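Local coordinates for hypothetical protein PH1109 (Pyrococcus horikoshii, PDB 2D59) that is of unknown function but belongs to the CoA-binding domain family, whose members have a Rossmann-like fold with a parallel beta sheet flanked by helices, at residues 37-42 and 61-66; 23-28 and 50-55; 81-86 and 105-110. All coordinates share one frame; numbering follows the deposited sequence.

Contact 1. Residues 37-42 and 61-66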
loop_
_atom_site.group_PDB
_atom_site.type_symbol
_atom_site.label_atom_id
_atom_site.label_comp_id
_atom_site.label_asym_id
_atom_site.label_seq_id
_atom_site.Cartn_x
_atom_site.Cartn_y
_atom_site.Cartn_z
ATOM N N ASP A 37 -5.272 -10.645 -4.893
ATOM C CA ASP A 37 -5.317 -9.894 -3.640
ATOM C C ASP A 37 -5.351 -8.382 -3.858
ATOM O O ASP A 37 -6.073 -7.667 -3.165
ATOM C CB ASP A 37 -4.123 -10.261 -2.750
ATOM C CG ASP A 37 -4.146 -11.712 -2.313
ATOM O OD1 ASP A 37 -5.249 -12.242 -2.071
ATOM O OD2 ASP A 37 -3.062 -12.320 -2.199
ATOM N N ALA A 38 -4.579 -7.891 -4.822
ATOM C CA ALA A 38 -4.547 -6.459 -5.101
ATOM C C ALA A 38 -5.939 -5.910 -5.407
ATOM O O ALA A 38 -6.278 -4.798 -5.008
ATOM C CB ALA A 38 -3.609 -6.172 -6.266
ATOM N N ASN A 39 -6.742 -6.693 -6.119
ATOM C CA ASN A 39 -8.092 -6.263 -6.468
ATOM C C ASN A 39 -9.014 -6.368 -5.254
ATOM O O ASN A 39 -9.764 -5.439 -4.947
ATOM C CB ASN A 39 -8.631 -7.111 -7.629
ATOM C CG ASN A 39 -9.978 -6.625 -8.134
ATOM O OD1 ASN A 39 -11.024 -6.923 -7.556
ATOM N ND2 ASN A 39 -9.955 -5.862 -9.217
ATOM N N ILE A 40 -8.942 -7.499 -4.562
ATOM C CA ILE A 40 -9.757 -7.729 -3.375
ATOM C C ILE A 40 -9.572 -6.602 -2.352
ATOM O O ILE A 40 -10.549 -6.030 -1.855
ATOM C CB ILE A 40 -9.373 -9.063 -2.719
ATOM C CG1 ILE A 40 -9.676 -10.212 -3.686
ATOM C CG2 ILE A 40 -10.135 -9.244 -1.404
ATOM C CD1 ILE A 40 -9.141 -11.548 -3.234
ATOM N N VAL A 41 -8.318 -6.285 -2.049
ATOM C CA VAL A 41 -8.013 -5.239 -1.076
ATOM C C VAL A 41 -8.415 -3.850 -1.575
ATOM O O VAL A 41 -8.995 -3.057 -0.832
ATOM C CB VAL A 41 -6.510 -5.245 -0.714
ATOM C CG1 VAL A 41 -6.201 -4.119 0.260
ATOM C CG2 VAL A 41 -6.132 -6.589 -0.099
ATOM N N MET A 42 -8.127 -3.544 -2.835
ATOM C CA MET A 42 -8.503 -2.232 -3.348
ATOM C C MET A 42 -10.015 -2.040 -3.288
ATOM O O MET A 42 -10.503 -0.981 -2.894
ATOM C CB MET A 42 -8.026 -2.051 -4.788
ATOM C CG MET A 42 -8.321 -0.665 -5.336
ATOM S SD MET A 42 -7.505 -0.380 -6.923
ATOM C CE MET A 42 -8.330 1.128 -7.454
ATOM N N GLU A 61 -6.816 1.522 -16.161
ATOM C CA GLU A 61 -7.947 1.712 -15.260
ATOM C C GLU A 61 -8.250 0.443 -14.470
ATOM O O GLU A 61 -8.299 -0.652 -15.026
ATOM C CB GLU A 61 -9.182 2.127 -16.062
ATOM C CG GLU A 61 -10.425 2.379 -15.225
ATOM C CD GLU A 61 -11.596 2.859 -16.063
ATOM O OE1 GLU A 61 -12.680 3.096 -15.494
ATOM O OE2 GLU A 61 -11.429 3.003 -17.294
ATOM N N VAL A 62 -8.448 0.594 -13.164
ATOM C CA VAL A 62 -8.762 -0.540 -12.308
ATOM C C VAL A 62 -9.875 -0.129 -11.350
ATOM O O VAL A 62 -9.781 0.900 -10.686
ATOM C CB VAL A 62 -7.523 -0.993 -11.497
ATOM C CG1 VAL A 62 -7.897 -2.122 -10.553
ATOM C CG2 VAL A 62 -6.421 -1.454 -12.451
ATOM N N LEU A 63 -10.936 -0.928 -11.312
ATOM C CA LEU A 63 -12.077 -0.672 -10.442
ATOM C C LEU A 63 -12.611 0.758 -10.549
ATOM O O LEU A 63 -12.922 1.393 -9.541
ATOM C CB LEU A 63 -11.699 -1.003 -8.991
ATOM C CG LEU A 63 -11.436 -2.498 -8.772
ATOM C CD1 LEU A 63 -10.786 -2.748 -7.412
ATOM C CD2 LEU A 63 -12.753 -3.248 -8.891
ATOM N N GLY A 64 -12.715 1.257 -11.779
ATOM C CA GLY A 64 -13.227 2.598 -12.005
ATOM C C GLY A 64 -12.274 3.721 -11.644
ATOM O O GLY A 64 -12.660 4.890 -11.647
ATOM N N ARG A 65 -11.028 3.375 -11.343
ATOM C CA ARG A 65 -10.027 4.371 -10.971
ATOM C C ARG A 65 -8.919 4.446 -12.020
ATOM O O ARG A 65 -8.476 3.417 -12.533
ATOM C CB ARG A 65 -9.418 4.008 -9.615
ATOM C CG ARG A 65 -10.432 3.922 -8.478
ATOM C CD ARG A 65 -10.938 5.298 -8.072
ATOM N NE ARG A 65 -9.868 6.125 -7.517
ATOM C CZ ARG A 65 -9.976 7.427 -7.275
ATOM N NH1 ARG A 65 -11.110 8.065 -7.538
ATOM N NH2 ARG A 65 -8.942 8.094 -6.775
ATOM N N LYS A 66 -8.474 5.659 -12.335
ATOM C CA LYS A 66 -7.402 5.814 -13.311
ATOM C C LYS A 66 -6.149 5.165 -12.735
ATOM O O LYS A 66 -5.764 5.447 -11.600
ATOM C CB LYS A 66 -7.127 7.290 -13.599
ATOM C CG LYS A 66 -6.003 7.500 -14.605
ATOM C CD LYS A 66 -5.796 8.967 -14.922
ATOM C CE LYS A 66 -4.675 9.149 -15.933
ATOM N NZ LYS A 66 -4.482 10.582 -16.283
#
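Asn39 and Leu63 are the nearest CA pair, 7.9 Å apart, between the first turns of helix 37-47 and a tight hairpin whose strands 61-62 and 65-66 are joined by a type I' turn from Val62 to Arg65. The hairpin closes on itself through two backbone bonds, Val62 N to Arg65 O and Arg65 N to Val62 O, and no hydrogen bond crosses to the helix. What crosses is side-chain packing, centred on Met42 and Leu63. Met42 has CG anti to the backbone N (chi1 -176°) and stays extended to its end, which carries the methyl group away from the helix and across to the hairpin. Its CE lies 3.6 Å from Val62 O and equally 3.6 Å from Arg65 CG, touching a residue at each end of the turn. Further back, Met42 SD is 4.0 Å from Val62 CG1. Leu63 runs the other way along Met42, and its CD1 comes 3.8 Å from Met42 CG. The same methyl reaches the amide of Asn39, with Leu63 CD1 3.7 Å from Asn39 ND2. That nitrogen takes no polar partner from the hairpin: it donates to Ser31 O, and the leucine packs against an amide already engaged. Both residues in the middle of the turn, Leu63 and Gly64, have positive phi, as this turn type requires. Arg65 turns CB and CG to Met42 CE, and bends at chi2 and chi3 then lead NE to Val52 O. In the fold, Met42 also packs on Val52 and Pro54 of edge strand 51-55, and Leu63 reaches Lys43 and Leu46 farther along helix 37-47; Arg65, touching Tyr53 and Pro54, is the hairpin's own contact with that strand.

Contact 2. Residues 23-28 and 50-55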
loop_
_atom_site.group_PDB
_atom_site.type_symbol
_atom_site.label_atom_id
_atom_site.label_comp_id
_atom_site.label_asym_id
_atom_site.label_seq_id
_atom_site.Cartn_x
_atom_site.Cartn_y
_atom_site.Cartn_z
ATOM N N LYS A 23 -5.603 8.435 4.410
ATOM C CA LYS A 23 -6.640 7.961 3.503
ATOM C C LYS A 23 -6.192 7.987 2.043
ATOM O O LYS A 23 -6.896 7.476 1.177
ATOM C CB LYS A 23 -7.904 8.816 3.649
ATOM C CG LYS A 23 -8.489 8.830 5.050
ATOM C CD LYS A 23 -8.868 7.431 5.506
ATOM C CE LYS A 23 -9.458 7.451 6.908
ATOM N NZ LYS A 23 -9.805 6.084 7.393
ATOM N N LYS A 24 -5.033 8.586 1.778
ATOM C CA LYS A 24 -4.507 8.681 0.415
ATOM C C LYS A 24 -3.591 7.490 0.147
ATOM O O LYS A 24 -2.428 7.479 0.564
ATOM C CB LYS A 24 -3.723 9.987 0.243
ATOM C CG LYS A 24 -4.447 11.220 0.757
ATOM C CD LYS A 24 -5.692 11.538 -0.051
ATOM C CE LYS A 24 -5.336 12.059 -1.434
ATOM N NZ LYS A 24 -6.551 12.475 -2.184
ATOM N N ILE A 25 -4.117 6.493 -0.558
ATOM C CA ILE A 25 -3.362 5.280 -0.848
ATOM C C ILE A 25 -2.979 5.073 -2.305
ATOM O O ILE A 25 -3.818 5.173 -3.199
ATOM C CB ILE A 25 -4.143 4.001 -0.436
ATOM C CG1 ILE A 25 -4.813 4.191 0.920
ATOM C CG2 ILE A 25 -3.199 2.798 -0.395
ATOM C CD1 ILE A 25 -6.141 4.867 0.811
ATOM N N ALA A 26 -1.704 4.778 -2.529
ATOM C CA ALA A 26 -1.207 4.466 -3.858
ATOM C C ALA A 26 -1.088 2.946 -3.783
ATOM O O ALA A 26 -0.291 2.417 -3.005
ATOM C CB ALA A 26 0.156 5.102 -4.086
ATOM N N LEU A 27 -1.892 2.239 -4.569
ATOM C CA LEU A 27 -1.867 0.784 -4.532
ATOM C C LEU A 27 -1.103 0.234 -5.729
ATOM O O LEU A 27 -1.616 0.188 -6.850
ATOM C CB LEU A 27 -3.305 0.251 -4.493
ATOM C CG LEU A 27 -3.502 -1.201 -4.050
ATOM C CD1 LEU A 27 -4.775 -1.324 -3.211
ATOM C CD2 LEU A 27 -3.558 -2.100 -5.273
ATOM N N VAL A 28 0.135 -0.179 -5.463
ATOM C CA VAL A 28 1.039 -0.710 -6.478
ATOM C C VAL A 28 0.788 -2.182 -6.769
ATOM O O VAL A 28 0.694 -3.005 -5.857
ATOM C CB VAL A 28 2.505 -0.526 -6.036
ATOM C CG1 VAL A 28 3.445 -1.001 -7.128
ATOM C CG2 VAL A 28 2.761 0.937 -5.699
ATOM N N TYR A 50 -11.578 5.106 1.452
ATOM C CA TYR A 50 -10.217 5.492 1.112
ATOM C C TYR A 50 -10.098 6.068 -0.297
ATOM O O TYR A 50 -10.873 5.721 -1.191
ATOM C CB TYR A 50 -9.279 4.291 1.252
ATOM C CG TYR A 50 -9.043 3.877 2.688
ATOM C CD1 TYR A 50 -9.952 3.061 3.361
ATOM C CD2 TYR A 50 -7.924 4.331 3.384
ATOM C CE1 TYR A 50 -9.749 2.710 4.695
ATOM C CE2 TYR A 50 -7.712 3.986 4.715
ATOM C CZ TYR A 50 -8.626 3.178 5.363
ATOM O OH TYR A 50 -8.418 2.847 6.683
ATOM N N ASP A 51 -9.146 6.981 -0.472
ATOM C CA ASP A 51 -8.867 7.576 -1.782
ATOM C C ASP A 51 -7.770 6.671 -2.328
ATOM O O ASP A 51 -6.617 6.762 -1.903
ATOM C CB ASP A 51 -8.335 9.005 -1.638
ATOM C CG ASP A 51 -9.432 10.020 -1.359
ATOM O OD1 ASP A 51 -9.100 11.177 -1.018
ATOM O OD2 ASP A 51 -10.621 9.673 -1.493
ATOM N N VAL A 52 -8.128 5.789 -3.255
ATOM C CA VAL A 52 -7.168 4.843 -3.802
ATOM C C VAL A 52 -6.760 5.149 -5.237
ATOM O O VAL A 52 -7.601 5.231 -6.132
ATOM C CB VAL A 52 -7.729 3.400 -3.742
ATOM C CG1 VAL A 52 -6.644 2.397 -4.109
ATOM C CG2 VAL A 52 -8.268 3.109 -2.344
ATOM N N TYR A 53 -5.457 5.312 -5.431
ATOM C CA TYR A 53 -4.873 5.603 -6.733
ATOM C C TYR A 53 -4.042 4.392 -7.139
ATOM O O TYR A 53 -2.909 4.220 -6.685
ATOM C CB TYR A 53 -4.006 6.859 -6.618
ATOM C CG TYR A 53 -4.778 8.040 -6.071
ATOM C CD1 TYR A 53 -5.581 8.821 -6.903
ATOM C CD2 TYR A 53 -4.766 8.332 -4.708
ATOM C CE1 TYR A 53 -6.353 9.856 -6.389
ATOM C CE2 TYR A 53 -5.533 9.366 -4.181
ATOM C CZ TYR A 53 -6.327 10.124 -5.025
ATOM O OH TYR A 53 -7.090 11.140 -4.504
ATOM N N PRO A 54 -4.605 3.520 -7.990
ATOM C CA PRO A 54 -3.884 2.325 -8.431
ATOM C C PRO A 54 -2.667 2.611 -9.298
ATOM O O PRO A 54 -2.658 3.562 -10.080
ATOM C CB PRO A 54 -4.956 1.525 -9.166
ATOM C CG PRO A 54 -5.836 2.595 -9.732
ATOM C CD PRO A 54 -5.948 3.581 -8.594
ATOM N N VAL A 55 -1.645 1.777 -9.137
ATOM C CA VAL A 55 -0.409 1.902 -9.896
ATOM C C VAL A 55 -0.020 0.567 -10.522
ATOM O O VAL A 55 0.152 -0.432 -9.826
ATOM C CB VAL A 55 0.765 2.365 -9.008
ATOM C CG1 VAL A 55 2.057 2.360 -9.821
ATOM C CG2 VAL A 55 0.489 3.748 -8.451
#
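Lys24 and Asp51, Ile25 and Val52, and so on to Val28 and Val55 are paired in parallel register, the two strand axes 4.5 Å apart and inclined at 24°. Backbone hydrogen bonds carry the pairing. Asp51 O accepts from Ile25 N at 2.9 Å, and Ile25 O from Tyr53 N in a nearly straight bond (176° at the hydrogen). Farther along, Leu27 N and Val55 N continue the pattern, each donor standing above the plane of the carbonyl it meets. Weaker CA-H...O contacts fill in between, as from Ala26 CA to Tyr53 O.

Polar side chains meet at the start of the face bearing Lys24, Asp51 and Tyr53. Bends at chi2 and chi3 turn Lys24 toward the neighbouring strand, where its NZ donates to Tyr53 OH at 2.7 Å, near the ring plane, and forms a salt bridge with Asp51 OD1 at 3.1 Å, on the anti side of OD1, tilted 30° from the carboxylate plane. Just before the strands, Lys23 CD approaches Tyr50 CE2 at 3.7 Å; Lys23 NZ and Tyr50 OH both bond to Leu19 O.

Val28 CG2 and Val55 CB, 4.1 Å apart, make the far end of that face apolar. The face with Ile25, Val52 and Leu27 is apolar and covered by helix 37-47: Leu27 CB meets Val52 CG1 at 4.0 Å, where both residues also touch Met42. Backbone bonds and apolar packing thus hold the strands together, while Lys24 NZ probably restrains both Tyr53 OH and the Asp51 carboxylate.

Contact 3. Residues 81-86 and 105-110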
loop_
_atom_site.group_PDB
_atom_site.type_symbol
_atom_site.label_atom_id
_atom_site.label_comp_id
_atom_site.label_asym_id
_atom_site.label_seq_id
_atom_site.Cartn_x
_atom_site.Cartn_y
_atom_site.Cartn_z
ATOM N N VAL A 81 1.893 3.883 0.525
ATOM C CA VAL A 81 2.194 3.137 -0.686
ATOM C C VAL A 81 2.022 1.664 -0.321
ATOM O O VAL A 81 2.856 1.069 0.368
ATOM C CB VAL A 81 3.628 3.400 -1.178
ATOM C CG1 VAL A 81 3.909 2.565 -2.421
ATOM C CG2 VAL A 81 3.798 4.879 -1.501
ATOM N N ASP A 82 0.916 1.095 -0.788
ATOM C CA ASP A 82 0.535 -0.288 -0.518
ATOM C C ASP A 82 1.069 -1.196 -1.622
ATOM O O ASP A 82 0.554 -1.190 -2.740
ATOM C CB ASP A 82 -0.992 -0.340 -0.443
ATOM C CG ASP A 82 -1.512 -1.628 0.136
ATOM O OD1 ASP A 82 -0.776 -2.288 0.897
ATOM O OD2 ASP A 82 -2.679 -1.960 -0.161
ATOM N N LEU A 83 2.090 -1.986 -1.295
ATOM C CA LEU A 83 2.742 -2.862 -2.271
ATOM C C LEU A 83 2.239 -4.293 -2.426
ATOM O O LEU A 83 2.170 -5.052 -1.463
ATOM C CB LEU A 83 4.243 -2.922 -1.975
ATOM C CG LEU A 83 5.025 -1.610 -1.903
ATOM C CD1 LEU A 83 6.382 -1.881 -1.273
ATOM C CD2 LEU A 83 5.176 -1.004 -3.292
ATOM N N PHE A 84 1.933 -4.667 -3.665
ATOM C CA PHE A 84 1.473 -6.014 -3.975
ATOM C C PHE A 84 2.435 -6.723 -4.930
ATOM O O PHE A 84 2.164 -7.837 -5.380
ATOM C CB PHE A 84 0.070 -5.965 -4.587
ATOM C CG PHE A 84 -1.020 -5.726 -3.581
ATOM C CD1 PHE A 84 -1.593 -6.793 -2.893
ATOM C CD2 PHE A 84 -1.458 -4.434 -3.304
ATOM C CE1 PHE A 84 -2.591 -6.575 -1.939
ATOM C CE2 PHE A 84 -2.451 -4.206 -2.353
ATOM C CZ PHE A 84 -3.019 -5.277 -1.672
ATOM N N VAL A 85 3.566 -6.085 -5.222
ATOM C CA VAL A 85 4.552 -6.661 -6.138
ATOM C C VAL A 85 5.643 -7.495 -5.464
ATOM O O VAL A 85 5.848 -7.418 -4.251
ATOM C CB VAL A 85 5.226 -5.560 -6.989
ATOM C CG1 VAL A 85 4.179 -4.845 -7.832
ATOM C CG2 VAL A 85 5.960 -4.569 -6.093
ATOM N N LYS A 86 6.342 -8.290 -6.271
ATOM C CA LYS A 86 7.408 -9.161 -5.787
ATOM C C LYS A 86 8.499 -8.360 -5.089
ATOM O O LYS A 86 8.770 -7.218 -5.451
ATOM C CB LYS A 86 8.017 -9.946 -6.957
ATOM C CG LYS A 86 7.006 -10.359 -8.014
ATOM C CD LYS A 86 5.821 -11.097 -7.411
ATOM C CE LYS A 86 4.674 -11.182 -8.410
ATOM N NZ LYS A 86 4.242 -9.824 -8.860
ATOM N N VAL A 105 5.117 3.028 3.975
ATOM C CA VAL A 105 5.337 2.026 2.944
ATOM C C VAL A 105 4.728 0.780 3.571
ATOM O O VAL A 105 5.111 0.377 4.668
ATOM C CB VAL A 105 6.833 1.782 2.660
ATOM C CG1 VAL A 105 6.984 0.702 1.590
ATOM C CG2 VAL A 105 7.487 3.069 2.193
ATOM N N TRP A 106 3.762 0.189 2.884
ATOM C CA TRP A 106 3.086 -0.988 3.399
ATOM C C TRP A 106 3.363 -2.212 2.535
ATOM O O TRP A 106 2.888 -2.300 1.405
ATOM C CB TRP A 106 1.579 -0.714 3.463
ATOM C CG TRP A 106 0.781 -1.768 4.173
ATOM C CD1 TRP A 106 0.736 -3.100 3.878
ATOM C CD2 TRP A 106 -0.111 -1.572 5.280
ATOM N NE1 TRP A 106 -0.129 -3.744 4.727
ATOM C CE2 TRP A 106 -0.665 -2.831 5.595
ATOM C CE3 TRP A 106 -0.503 -0.453 6.029
ATOM C CZ2 TRP A 106 -1.585 -3.008 6.636
ATOM C CZ3 TRP A 106 -1.420 -0.628 7.064
ATOM C CH2 TRP A 106 -1.951 -1.898 7.355
ATOM N N PHE A 107 4.141 -3.149 3.074
ATOM C CA PHE A 107 4.477 -4.383 2.372
ATOM C C PHE A 107 3.411 -5.441 2.645
ATOM O O PHE A 107 3.273 -5.919 3.771
ATOM C CB PHE A 107 5.835 -4.909 2.849
ATOM C CG PHE A 107 7.011 -4.085 2.389
ATOM C CD1 PHE A 107 7.646 -4.362 1.180
ATOM C CD2 PHE A 107 7.493 -3.044 3.175
ATOM C CE1 PHE A 107 8.748 -3.614 0.764
ATOM C CE2 PHE A 107 8.596 -2.289 2.767
ATOM C CZ PHE A 107 9.223 -2.577 1.559
ATOM N N GLN A 108 2.652 -5.800 1.616
ATOM C CA GLN A 108 1.623 -6.820 1.761
ATOM C C GLN A 108 2.326 -8.177 1.868
ATOM O O GLN A 108 3.546 -8.265 1.726
ATOM C CB GLN A 108 0.688 -6.799 0.548
ATOM C CG GLN A 108 -0.192 -5.556 0.433
ATOM C CD GLN A 108 -1.475 -5.656 1.238
ATOM O OE1 GLN A 108 -2.101 -6.717 1.302
ATOM N NE2 GLN A 108 -1.889 -4.544 1.833
ATOM N N TYR A 109 1.559 -9.230 2.118
ATOM C CA TYR A 109 2.127 -10.566 2.255
ATOM C C TYR A 109 3.024 -10.980 1.087
ATOM O O TYR A 109 2.695 -10.758 -0.079
ATOM C CB TYR A 109 1.004 -11.594 2.430
ATOM C CG TYR A 109 0.204 -11.411 3.702
ATOM C CD1 TYR A 109 0.837 -11.371 4.943
ATOM C CD2 TYR A 109 -1.188 -11.288 3.669
ATOM C CE1 TYR A 109 0.109 -11.213 6.119
ATOM C CE2 TYR A 109 -1.926 -11.130 4.844
ATOM C CZ TYR A 109 -1.268 -11.096 6.063
ATOM O OH TYR A 109 -1.983 -10.957 7.234
ATOM N N ASN A 110 4.165 -11.574 1.426
ATOM C CA ASN A 110 5.131 -12.067 0.450
ATOM C C ASN A 110 5.681 -11.020 -0.517
ATOM O O ASN A 110 5.900 -11.315 -1.691
ATOM C CB ASN A 110 4.515 -13.217 -0.353
ATOM C CG ASN A 110 4.017 -14.346 0.532
ATOM O OD1 ASN A 110 3.106 -14.160 1.340
ATOM N ND2 ASN A 110 4.614 -15.522 0.384
#
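Gln108 and Asp82 make the side-chain hydrogen bond of this contact: Gln108 NE2 donates to Asp82 OD1 at 2.7 Å, using the syn lone pair of the carboxylate. The amide and carboxylate planes stand 71° apart. Both residues are buried, and the amide donor would probably ease the cost of a buried carboxylate. A bend at chi2 (-85°) lays the glutamine amide against Phe84, ring and amide planes 23° apart, with Gln108 CG 3.6 Å from the ring centroid.

The backbone groups of the two strands pair with each other. Val81 O accepts from Trp106 N and Trp106 O from Leu83 N, both at 2.8 Å. One residue past strand 104-107, Gln108 N adds a longer bond to Leu83 O, 3.2 Å, lying in the carbonyl plane, while Gln108 O accepts from Thr111 OG1. Trp106 NE1 is satisfied elsewhere, by Arg131 O. On the face bearing Leu83 and Phe107, Leu83 CD1 sits over the phenylalanine ring, 4.0 Å from its centroid, in a CH-pi contact.

Two adjacent parallel strands joined through helix 87-100 form a beta-alpha-beta unit, the repeating element of a Rossmann-like fold.

Contacts 2 and 3 belong to one parallel sheet, in which strand 24-28 lies directly beside strand 80-83; Ala26 O to Asp82 N at 2.8 Å and Val28 N to Asp82 O at 2.9 Å join these strands, and the contact centres are about 12 Å apart. Contact 1 lies about 9 Å from contact 2, centre to centre, and touches it at edge strand 51-55, where Lys66 O is 3.4 Å from Pro54 CG and Met42 CE lies 3.6 Å from Pro54 CD. Helix 37-47 also reaches contact 3: Val41 CB is 3.6 Å from Phe84 CZ. Phe84 in turn packs on Leu27, so this ring of contact 3 reaches both of the others.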